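Local coordinates for YdhT protein (Bacillus subtilis, PDB 3CBW) that hydrolyses internal beta-1,4-mannosidic linkages in mannan, galactomannan and glucomannan, as a secreted family 26 glycoside hydrolase that takes part in glucomannan breakdown, at residues D89-S94 and L113-P118; K146-M151 and K201-K206. The protein carries 3 engineered substitutions. All blocks are in the same frame, centred on the assembly; numbering follows the deposited sequence.

Contact 1. Residues D89-S94 and L113-P118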
ATOM      1  N   ASP A  89     -15.372   7.644  13.196  1.00 13.61           N
ATOM      2  CA  ASP A  89     -16.064   6.355  13.309  1.00 14.23           C
ATOM      3  C   ASP A  89     -15.833   5.483  12.068  1.00 13.52           C
ATOM      4  O   ASP A  89     -16.017   4.260  12.110  1.00 14.16           O
ATOM      5  CB  ASP A  89     -17.574   6.546  13.514  1.00 14.96           C
ATOM      6  CG  ASP A  89     -17.920   7.280  14.798  1.00 17.18           C
ATOM      7  OD1 ASP A  89     -17.065   7.405  15.698  1.00 18.64           O
ATOM      8  OD2 ASP A  89     -19.081   7.739  14.894  1.00 19.70           O
ATOM      9  N   SER A  90     -15.466   6.118  10.957  1.00 12.72           N
ATOM     10  CA  SER A  90     -15.092   5.412   9.740  1.00 12.44           C
ATOM     11  C   SER A  90     -13.830   4.560   9.903  1.00 11.81           C
ATOM     12  O   SER A  90     -13.609   3.666   9.111  1.00 11.47           O
ATOM     13  CB  SER A  90     -14.904   6.411   8.589  1.00 12.73           C
ATOM     14  OG  SER A  90     -13.796   7.269   8.808  1.00 14.72           O
ATOM     15  N   ILE A  91     -13.007   4.867  10.900  1.00 11.15           N
ATOM     16  CA  ILE A  91     -11.770   4.136  11.155  1.00 11.26           C
ATOM     17  C   ILE A  91     -12.026   2.990  12.128  1.00 10.15           C
ATOM     18  O   ILE A  91     -12.616   3.196  13.187  1.00 11.15           O
ATOM     19  CB  ILE A  91     -10.703   5.079  11.769  1.00 11.53           C
ATOM     20  CG1 ILE A  91     -10.461   6.323  10.897  1.00 13.66           C
ATOM     21  CG2 ILE A  91      -9.412   4.328  12.088  1.00 10.87           C
ATOM     22  CD1 ILE A  91      -9.868   6.038   9.544  1.00 14.98           C
ATOM     23  N   ASP A  92     -11.568   1.794  11.775  1.00  9.97           N
ATOM     24  CA  ASP A  92     -11.603   0.628  12.669  1.00  9.81           C
ATOM     25  C   ASP A  92     -10.252  -0.069  12.571  1.00  9.75           C
ATOM     26  O   ASP A  92      -9.726  -0.224  11.476  1.00  9.42           O
ATOM     27  CB  ASP A  92     -12.743  -0.319  12.260  1.00 10.61           C
ATOM     28  CG  ASP A  92     -12.903  -1.505  13.204  1.00 11.26           C
ATOM     29  OD1 ASP A  92     -13.854  -1.497  14.020  1.00 13.15           O
ATOM     30  OD2 ASP A  92     -12.099  -2.465  13.130  1.00 11.82           O
ATOM     31  N   VAL A  93      -9.695  -0.480  13.707  1.00  9.49           N
ATOM     32  CA  VAL A  93      -8.347  -1.051  13.731  1.00  9.76           C
ATOM     33  C   VAL A  93      -8.313  -2.488  14.259  1.00 10.23           C
ATOM     34  O   VAL A  93      -7.246  -3.023  14.554  1.00 10.43           O
ATOM     35  CB  VAL A  93      -7.349  -0.152  14.504  1.00  9.87           C
ATOM     36  CG1 VAL A  93      -7.368   1.259  13.958  1.00 10.37           C
ATOM     37  CG2 VAL A  93      -7.653  -0.144  16.017  1.00 10.71           C
ATOM     38  N   SER A  94      -9.473  -3.129  14.324  1.00 10.32           N
ATOM     39  CA  SER A  94      -9.576  -4.480  14.889  1.00 10.92           C
ATOM     40  C   SER A  94      -8.826  -5.561  14.101  1.00 10.47           C
ATOM     41  O   SER A  94      -8.598  -6.645  14.637  1.00 10.71           O
ATOM     42  CB  SER A  94     -11.040  -4.879  15.093  1.00 12.01           C
ATOM     43  OG  SER A  94     -11.724  -5.011  13.867  1.00 12.78           O
ATOM     44  N   LEU A 113      -5.674   3.175   3.422  1.00  7.77           N
ATOM     45  CA  LEU A 113      -6.731   3.976   4.040  1.00  7.77           C
ATOM     46  C   LEU A 113      -7.682   4.571   3.016  1.00  8.17           C
ATOM     47  O   LEU A 113      -7.326   5.516   2.304  1.00  9.03           O
ATOM     48  CB  LEU A 113      -6.127   5.139   4.826  1.00  8.13           C
ATOM     49  CG  LEU A 113      -5.114   4.811   5.930  1.00  8.60           C
ATOM     50  CD1 LEU A 113      -4.319   6.030   6.354  1.00  9.22           C
ATOM     51  CD2 LEU A 113      -5.813   4.188   7.126  1.00  9.60           C
ATOM     52  N   HIS A 114      -8.910   4.065   2.970  1.00  8.09           N
ATOM     53  CA  HIS A 114      -9.961   4.718   2.171  1.00  8.23           C
ATOM     54  C   HIS A 114     -10.613   5.828   2.994  1.00  8.07           C
ATOM     55  O   HIS A 114     -11.775   5.730   3.397  1.00  9.04           O
ATOM     56  CB  HIS A 114     -10.973   3.702   1.663  1.00  8.52           C
ATOM     57  CG  HIS A 114     -10.473   2.924   0.485  1.00  8.60           C
ATOM     58  ND1 HIS A 114      -9.367   2.103   0.548  1.00  8.57           N
ATOM     59  CD2 HIS A 114     -10.914   2.865  -0.796  1.00 10.15           C
ATOM     60  CE1 HIS A 114      -9.155   1.560  -0.640  1.00  9.34           C
ATOM     61  NE2 HIS A 114     -10.084   2.002  -1.471  1.00 10.42           N
ATOM     62  N   LEU A 115      -9.858   6.899   3.237  1.00  8.07           N
ATOM     63  CA  LEU A 115     -10.251   7.938   4.180  1.00  8.97           C
ATOM     64  C   LEU A 115     -11.541   8.623   3.801  1.00  8.73           C
ATOM     65  O   LEU A 115     -11.725   9.028   2.648  1.00  8.89           O
ATOM     66  CB  LEU A 115      -9.176   9.015   4.271  1.00  9.18           C
ATOM     67  CG  LEU A 115      -7.821   8.654   4.875  1.00  9.36           C
ATOM     68  CD1 LEU A 115      -6.888   9.864   4.734  1.00 10.81           C
ATOM     69  CD2 LEU A 115      -7.984   8.255   6.339  1.00  9.14           C
ATOM     70  N   ALA A 116     -12.414   8.790   4.793  1.00  8.87           N
ATOM     71  CA  ALA A 116     -13.542   9.707   4.659  1.00  9.04           C
ATOM     72  C   ALA A 116     -13.012  11.105   4.363  1.00  8.87           C
ATOM     73  O   ALA A 116     -11.841  11.416   4.627  1.00  8.99           O
ATOM     74  CB  ALA A 116     -14.385   9.693   5.921  1.00  9.79           C
ATOM     75  N   ASN A 117     -13.889  11.942   3.816  1.00  9.63           N
ATOM     76  CA  ASN A 117     -13.535  13.240   3.274  1.00  9.59           C
ATOM     77  C   ASN A 117     -13.800  14.330   4.301  1.00 10.10           C
ATOM     78  O   ASN A 117     -14.959  14.656   4.580  1.00 10.58           O
ATOM     79  CB  ASN A 117     -14.398  13.466   2.036  1.00  9.94           C
ATOM     80  CG  ASN A 117     -14.074  14.729   1.290  1.00  9.86           C
ATOM     81  OD1 ASN A 117     -13.428  15.642   1.801  1.00 10.15           O
ATOM     82  ND2 ASN A 117     -14.554  14.794   0.044  1.00 10.31           N
ATOM     83  N   PRO A 118     -12.731  14.919   4.859  1.00  9.88           N
ATOM     84  CA  PRO A 118     -12.926  15.900   5.933  1.00 10.34           C
ATOM     85  C   PRO A 118     -13.462  17.256   5.463  1.00 10.98           C
ATOM     86  O   PRO A 118     -13.689  18.134   6.288  1.00 11.46           O
ATOM     87  CB  PRO A 118     -11.534  16.014   6.556  1.00 10.34           C
ATOM     88  CG  PRO A 118     -10.597  15.699   5.444  1.00 10.57           C
ATOM     89  CD  PRO A 118     -11.301  14.707   4.560  1.00 10.14           C
TER
HETATM   90  O   HOH W   1     -11.715   7.536   7.272  1.00 17.55           O
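Ser90 and Ala116 meet where the loop that follows strand 72-79 passes the turn leaving strand 108-114, two neighbouring parallel strands of the TIM barrel. The polar part of the contact runs through one water. It donates to Ser90 OG at 2.6 Å and accepts from Ala116 N at 2.9 Å, bridging a side chain on one segment and the backbone of the other. Ser90 OG is tucked between its own N and carbonyl carbon (chi1 66°), and it is also hydrogen-bonded to Ile87 O, so the hydroxyl has a protein partner and a water partner.

Ser90 and Ala116 both direct their CB atoms at the opposite segment, and Ala116 CB lies 3.8 Å from Ser90 OG, van der Waals packing of a hydroxyl on a methyl. The apolar part is small: the end of Ile91 reaches Leu115, CD1 to CD2 at 4.3 Å, a loose methyl contact; Ile155 of helix 143-163 packs on both side chains.

Past the contact the loop is folded by an Asx turn. Asp92 OD2 accepts from Ser94 N at 3.0 Å and from Ser94 OG at 2.7 Å, the hydroxyl arriving on the syn lone pair and the amide from 44° above the carboxylate plane. On the other segment the strand end bends in an inverse gamma turn centred on His114, a probable substrate-binding residue whose ND1 is hydrogen-bonded to Asp76.

All four touching residues are buried, so the water serves as an internal part of the structure, giving Ala116 N a polar partner where the direct packing, hydroxyl on methyl and methyl on methyl, offers the amide no acceptor.

Contact 2. Residues K146-M151 and K201-K206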
ATOM      1  N   LYS A 146      -9.430  19.839  11.641  1.00 11.27           N
ATOM      2  CA  LYS A 146      -9.701  19.091  12.860  1.00 11.56           C
ATOM      3  C   LYS A 146     -10.281  17.715  12.566  1.00 11.27           C
ATOM      4  O   LYS A 146      -9.929  16.742  13.233  1.00 11.18           O
ATOM      5  CB  LYS A 146     -10.617  19.901  13.781  1.00 12.14           C
ATOM      6  CG  LYS A 146      -9.916  21.105  14.398  1.00 13.72           C
ATOM      7  CD  LYS A 146     -10.870  21.969  15.183  1.00 16.09           C
ATOM      8  CE  LYS A 146     -10.182  23.235  15.658  1.00 17.85           C
ATOM      9  NZ  LYS A 146     -11.128  24.019  16.509  1.00 20.62           N
ATOM     10  N   ARG A 147     -11.146  17.624  11.558  1.00 10.68           N
ATOM     11  CA  ARG A 147     -11.695  16.330  11.137  1.00 11.01           C
ATOM     12  C   ARG A 147     -10.576  15.426  10.632  1.00 10.40           C
ATOM     13  O   ARG A 147     -10.515  14.239  10.983  1.00 10.42           O
ATOM     14  CB  ARG A 147     -12.736  16.522  10.039  1.00 11.23           C
ATOM     15  CG  ARG A 147     -14.079  17.043  10.512  1.00 11.66           C
ATOM     16  CD  ARG A 147     -14.907  17.320   9.277  1.00 13.23           C
ATOM     17  NE  ARG A 147     -16.142  18.038   9.563  1.00 14.68           N
ATOM     18  CZ  ARG A 147     -16.682  18.957   8.770  1.00 14.99           C
ATOM     19  NH1 ARG A 147     -16.090  19.327   7.634  1.00 14.40           N
ATOM     20  NH2 ARG A 147     -17.812  19.544   9.147  1.00 16.51           N
ATOM     21  N   LEU A 148      -9.680  15.987   9.826  1.00 10.15           N
ATOM     22  CA  LEU A 148      -8.531  15.196   9.369  1.00 10.78           C
ATOM     23  C   LEU A 148      -7.730  14.668  10.561  1.00 10.81           C
ATOM     24  O   LEU A 148      -7.460  13.463  10.667  1.00 10.52           O
ATOM     25  CB  LEU A 148      -7.620  15.997   8.436  1.00 10.89           C
ATOM     26  CG  LEU A 148      -6.341  15.263   7.999  1.00 10.92           C
ATOM     27  CD1 LEU A 148      -6.647  14.005   7.171  1.00 13.01           C
ATOM     28  CD2 LEU A 148      -5.443  16.201   7.225  1.00 13.05           C
ATOM     29  N   ASN A 149      -7.390  15.561  11.490  1.00 10.87           N
ATOM     30  CA  ASN A 149      -6.590  15.162  12.636  1.00 11.53           C
ATOM     31  C   ASN A 149      -7.267  14.148  13.550  1.00 11.15           C
ATOM     32  O   ASN A 149      -6.596  13.283  14.105  1.00 11.25           O
ATOM     33  CB  ASN A 149      -6.090  16.388  13.392  1.00 12.24           C
ATOM     34  CG  ASN A 149      -4.993  17.111  12.641  1.00 13.96           C
ATOM     35  OD1 ASN A 149      -4.269  16.505  11.842  1.00 17.27           O
ATOM     36  ND2 ASN A 149      -4.854  18.405  12.898  1.00 15.77           N
ATOM     37  N   ALA A 150      -8.596  14.210  13.661  1.00 11.09           N
ATOM     38  CA  ALA A 150      -9.341  13.203  14.416  1.00 11.54           C
ATOM     39  C   ALA A 150      -9.183  11.811  13.806  1.00 10.80           C
ATOM     40  O   ALA A 150      -9.014  10.813  14.518  1.00 11.07           O
ATOM     41  CB  ALA A 150     -10.816  13.576  14.520  1.00 12.30           C
ATOM     42  N   MET A 151      -9.242  11.736  12.480  1.00 10.25           N
ATOM     43  CA  MET A 151      -8.987  10.462  11.796  1.00  9.85           C
ATOM     44  C   MET A 151      -7.549  10.000  12.003  1.00  9.67           C
ATOM     45  O   MET A 151      -7.293   8.838  12.316  1.00  9.10           O
ATOM     46  CB  MET A 151      -9.272  10.581  10.296  1.00 10.32           C
ATOM     47  CG  MET A 151     -10.760  10.775   9.914  1.00 10.64           C
ATOM     48  SD  MET A 151     -11.153  10.622   8.100  1.00  8.05           S
ATOM     49  CE  MET A 151     -10.154  11.973   7.438  1.00 13.75           C
ATOM     50  N   LYS A 201       1.138  17.061  -2.106  1.00  9.45           N
ATOM     51  CA  LYS A 201       2.428  16.866  -1.457  1.00  9.91           C
ATOM     52  C   LYS A 201       2.378  17.360  -0.021  1.00 10.08           C
ATOM     53  O   LYS A 201       2.911  16.703   0.875  1.00 10.08           O
ATOM     54  CB  LYS A 201       3.558  17.534  -2.234  1.00 10.76           C
ATOM     55  CG  LYS A 201       3.832  16.906  -3.581  1.00 12.08           C
ATOM     56  CD  LYS A 201       4.901  17.692  -4.288  1.00 15.61           C
ATOM     57  CE  LYS A 201       4.967  17.362  -5.745  1.00 18.33           C
ATOM     58  NZ  LYS A 201       5.758  18.401  -6.447  1.00 19.39           N
ATOM     59  N   GLN A 202       1.730  18.501   0.203  1.00 10.03           N
ATOM     60  CA  GLN A 202       1.554  19.029   1.552  1.00 10.15           C
ATOM     61  C   GLN A 202       0.765  18.073   2.435  1.00  9.69           C
ATOM     62  O   GLN A 202       1.113  17.869   3.597  1.00  9.92           O
ATOM     63  CB  GLN A 202       0.878  20.390   1.489  1.00 10.58           C
ATOM     64  CG  GLN A 202       1.758  21.457   0.876  1.00 12.66           C
ATOM     65  CD  GLN A 202       1.025  22.768   0.679  1.00 16.27           C
ATOM     66  OE1 GLN A 202       0.459  23.313   1.618  1.00 17.42           O
ATOM     67  NE2 GLN A 202       1.020  23.271  -0.553  1.00 17.75           N
ATOM     68  N   LEU A 203      -0.281  17.465   1.884  1.00  9.18           N
ATOM     69  CA  LEU A 203      -1.098  16.531   2.648  1.00  9.48           C
ATOM     70  C   LEU A 203      -0.328  15.259   3.007  1.00  9.35           C
ATOM     71  O   LEU A 203      -0.410  14.772   4.139  1.00  9.90           O
ATOM     72  CB  LEU A 203      -2.378  16.199   1.872  1.00  9.70           C
ATOM     73  CG  LEU A 203      -3.364  15.254   2.569  1.00  9.60           C
ATOM     74  CD1 LEU A 203      -3.916  15.848   3.870  1.00 12.08           C
ATOM     75  CD2 LEU A 203      -4.502  14.905   1.625  1.00 10.58           C
ATOM     76  N   TYR A 204       0.424  14.728   2.052  1.00  8.95           N
ATOM     77  CA  TYR A 204       1.225  13.552   2.317  1.00  9.18           C
ATOM     78  C   TYR A 204       2.232  13.866   3.430  1.00  9.31           C
ATOM     79  O   TYR A 204       2.381  13.087   4.381  1.00  9.10           O
ATOM     80  CB  TYR A 204       1.922  13.102   1.041  1.00  9.87           C
ATOM     81  CG  TYR A 204       2.670  11.806   1.191  1.00  9.45           C
ATOM     82  CD1 TYR A 204       2.220  10.636   0.582  1.00  9.55           C
ATOM     83  CD2 TYR A 204       3.853  11.760   1.925  1.00 11.22           C
ATOM     84  CE1 TYR A 204       2.947   9.443   0.723  1.00 10.32           C
ATOM     85  CE2 TYR A 204       4.555  10.609   2.080  1.00 12.19           C
ATOM     86  CZ  TYR A 204       4.107   9.458   1.494  1.00 10.35           C
ATOM     87  OH  TYR A 204       4.885   8.343   1.649  1.00 12.49           O
ATOM     88  N   LYS A 205       2.913  15.004   3.326  1.00  9.27           N
ATOM     89  CA  LYS A 205       3.893  15.386   4.342  1.00  9.94           C
ATOM     90  C   LYS A 205       3.242  15.631   5.699  1.00 10.01           C
ATOM     91  O   LYS A 205       3.833  15.319   6.725  1.00 10.39           O
ATOM     92  CB  LYS A 205       4.681  16.604   3.896  1.00 10.92           C
ATOM     93  CG  LYS A 205       5.569  16.348   2.707  1.00 12.34           C
ATOM     94  CD  LYS A 205       6.291  17.625   2.376  1.00 17.64           C
ATOM     95  CE  LYS A 205       6.883  17.623   1.009  1.00 20.70           C
ATOM     96  NZ  LYS A 205       7.389  18.995   0.730  1.00 23.81           N
ATOM     97  N   LYS A 206       2.024  16.166   5.705  1.00  9.77           N
ATOM     98  CA  LYS A 206       1.287  16.371   6.953  1.00 10.69           C
ATOM     99  C   LYS A 206       1.024  15.031   7.643  1.00 10.31           C
ATOM    100  O   LYS A 206       1.193  14.888   8.859  1.00 10.42           O
ATOM    101  CB  LYS A 206      -0.022  17.084   6.644  1.00 11.48           C
ATOM    102  CG  LYS A 206      -0.921  17.347   7.828  1.00 13.24           C
ATOM    103  CD  LYS A 206      -2.091  18.218   7.382  1.00 16.01           C
ATOM    104  CE  LYS A 206      -2.995  18.571   8.514  1.00 18.08           C
ATOM    105  NZ  LYS A 206      -2.486  19.727   9.308  1.00 18.77           N
TER
HETATM  106  O   HOH W   2      -1.764  17.663  11.465  1.00 21.15           O
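Leu148 on helix 143-163 has the most surface buried here and reaches its neighbours on helix 194-214 through one methyl. Its CD2 lies 3.6 Å from Lys206 CE and 3.7 Å from Leu203 CD1, so that one methyl touches both side chains. CG of Leu148 is anti to the backbone N (chi1 176°), which extends the branched end across the gap between the helices.

Lys206, next in buried area, offers its aliphatic stem to this methyl, the two side chains sliding past each other in opposite directions. CD joins CE in the contact, at 3.9 Å from Leu148 CD2. The lysine is extended as far as CE and then bends (chi4 82°), turning the ammonium aside from the leucine. NZ is hydrogen-bonded to Ser140 OG and Leu138 O, and to a water at 3.1 Å that donates to Asn149 OD1 at 2.8 Å. Asn149 crosses the lysine at about a right angle, and its ND2 is bonded to Ser140 OG, so the serine hydroxyl and the water both connect the amide with the ammonium group.

Leu203 completes the apolar side, its CD1 turned to the same Leu148 methyl.

The two helix segments run at 41° to each other with axes 12.9 Å apart at closest approach, so side chains, and not backbones, span the distance. Helix 131-138 lies against both: Ile137 touches Leu148, while Tyr134 and Leu138 touch Leu203. The contact thus joins two helices of the barrel's outer layer, which flank strand 169-172 along the chain.

How the contacts relate
Contact 1 closes along the chain before contact 2 opens, and their centres lie 13 Å apart on the same side of the chain's centre. Helix 143-163 connects them: the loop residues Ala116 and Pro118 lie against its 146-151 segment. Arg147 NH1 forms a probable hydrogen bond with Pro118 O at 3.0 Å, Pro118 CB packs 3.8 Å from Leu148 N, and Met151 CE approaches Ala116 O. Contact 1 is nearer the probable active site, since it contains His114 and the side chain of Leu115 is about 8 Å from that of His175, thought to position the nucleophile. From contact 2, the Leu203 side chain is about 11 Å from that of His175.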